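Local coordinates for putative exported protein (Bordetella pertussis Tohama I, PDB 2PFY) that binds pyroglutamic acid and probably serves as the extracytoplasmic solute receptor of a tripartite ATP-independent periplasmic (TRAP) transporter, at residues Asp25-Lys28 with Ala34-Ile37. Residues are numbered along the deposited sequence; the frame is centred on the assembly and turned at random.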
loop_
_atom_site.group_PDB
_atom_site.type_symbol
_atom_site.label_atom_id
_atom_site.label_comp_id
_atom_site.label_asym_id
_atom_site.label_seq_id
_atom_site.Cartn_x
_atom_site.Cartn_y
_atom_site.Cartn_z
ATOM N N ASP A 25 -11.680 13.965 -10.450
ATOM C CA ASP A 25 -11.996 15.342 -10.835
ATOM C C ASP A 25 -11.284 15.759 -12.115
ATOM O O ASP A 25 -11.890 16.427 -12.962
ATOM C CB ASP A 25 -11.623 16.349 -9.726
ATOM C CG ASP A 25 -12.594 16.330 -8.572
ATOM O OD1 ASP A 25 -13.741 15.872 -8.743
ATOM O OD2 ASP A 25 -12.186 16.774 -7.474
ATOM N N GLU A 26 -10.010 15.395 -12.236
ATOM C CA GLU A 26 -9.213 15.757 -13.403
ATOM C C GLU A 26 -9.673 15.027 -14.666
ATOM O O GLU A 26 -9.656 15.610 -15.747
ATOM C CB GLU A 26 -7.717 15.589 -13.128
ATOM C CG GLU A 26 -7.216 16.787 -12.230
ATOM C CD GLU A 26 -5.750 16.715 -11.806
ATOM O OE1 GLU A 26 -5.008 15.750 -12.171
ATOM O OE2 GLU A 26 -5.348 17.642 -11.072
ATOM N N VAL A 27 -10.132 13.780 -14.526
ATOM C CA VAL A 27 -10.706 13.030 -15.638
ATOM C C VAL A 27 -11.982 13.728 -16.134
ATOM O O VAL A 27 -12.237 13.858 -17.361
ATOM C CB VAL A 27 -10.984 11.526 -15.259
ATOM C CG1 VAL A 27 -11.853 10.824 -16.292
ATOM C CG2 VAL A 27 -9.682 10.740 -15.113
ATOM N N LYS A 28 -12.795 14.192 -15.208
ATOM C CA LYS A 28 -14.063 14.806 -15.577
ATOM C C LYS A 28 -13.840 16.119 -16.339
ATOM O O LYS A 28 -14.542 16.403 -17.331
ATOM C CB LYS A 28 -14.911 15.077 -14.328
ATOM C CG LYS A 28 -16.320 15.541 -14.655
ATOM C CD LYS A 28 -17.150 15.741 -13.411
ATOM C CE LYS A 28 -18.447 16.464 -13.731
ATOM N NZ LYS A 28 -19.016 17.025 -12.470
ATOM N N ALA A 34 -17.544 14.017 -20.248
ATOM C CA ALA A 34 -17.876 12.744 -20.914
ATOM C C ALA A 34 -17.620 11.511 -20.034
ATOM O O ALA A 34 -18.259 10.484 -20.238
ATOM C CB ALA A 34 -17.140 12.600 -22.271
ATOM N N LEU A 35 -16.672 11.594 -19.087
ATOM C CA LEU A 35 -16.513 10.512 -18.118
ATOM C C LEU A 35 -16.514 11.085 -16.705
ATOM O O LEU A 35 -15.677 11.951 -16.357
ATOM C CB LEU A 35 -15.247 9.684 -18.383
ATOM C CG LEU A 35 -14.924 8.537 -17.386
ATOM C CD1 LEU A 35 -16.055 7.471 -17.341
ATOM C CD2 LEU A 35 -13.583 7.867 -17.708
ATOM N N GLU A 36 -17.454 10.604 -15.898
ATOM C CA GLU A 36 -17.533 11.013 -14.486
ATOM C C GLU A 36 -17.276 9.797 -13.598
ATOM O O GLU A 36 -17.931 8.757 -13.743
ATOM C CB GLU A 36 -18.885 11.658 -14.154
ATOM C CG GLU A 36 -18.936 12.092 -12.665
ATOM C CD GLU A 36 -20.057 13.043 -12.322
ATOM O OE1 GLU A 36 -21.194 12.767 -12.751
ATOM O OE2 GLU A 36 -19.792 14.040 -11.577
ATOM N N ILE A 37 -16.295 9.919 -12.711
ATOM C CA ILE A 37 -15.968 8.832 -11.815
ATOM C C ILE A 37 -16.379 9.277 -10.413
ATOM O O ILE A 37 -15.942 10.305 -9.945
ATOM C CB ILE A 37 -14.480 8.493 -11.856
ATOM C CG1 ILE A 37 -14.063 8.124 -13.312
ATOM C CG2 ILE A 37 -14.180 7.383 -10.810
ATOM C CD1 ILE A 37 -12.545 7.970 -13.549
#
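The ammonium NZ of K28 reaches OE2 of E36 at 3.2 Å. This is a salt bridge, though a weak one as a hydrogen bond. It ties the last turn of helix 15-30 to the start of strand 35-40, in the beta-alpha-beta unit that begins with strand 2-7. The unit belongs to the five-stranded mixed sheet of one lobe of this DctP-type periplasmic binding protein, and strand 35-40 forms an edge of that sheet within the chain. The K28 chain runs alongside that of E36 in the same direction. K28 is fully extended: CG stands anti to the backbone N (chi1 -172°), and the torsions beyond it are also near trans. Its CD and CE therefore run beside the carboxylate as well, and CE passes 3.5 Å from E36 OE2. The other oxygen, OE1, pairs with K38, so the carboxylate sits between two lysines and is probably held as the anion.

Behind this solvent-facing pair the contact turns apolar. V27 points into it with CG1, which meets the CD2 branch of L35 at a slant, 3.7 Å away. The same methyl touches CD1 of I37 at 4.0 Å. All three residues are buried. V27 and L35 also pack on helix 223-257, through A232 for V27 and V225 and V229 for L35, while L35 and I37 lean on strand 2-7.

T31 helps to join the two elements: its OG1 is hydrogen-bonded to V27 O and to L35 N. Between the polar and apolar sides the backbones come close, and CA of K28 makes a CA-H...O contact of 3.4 Å with O of L35, with an angle of 144° at the hydrogen.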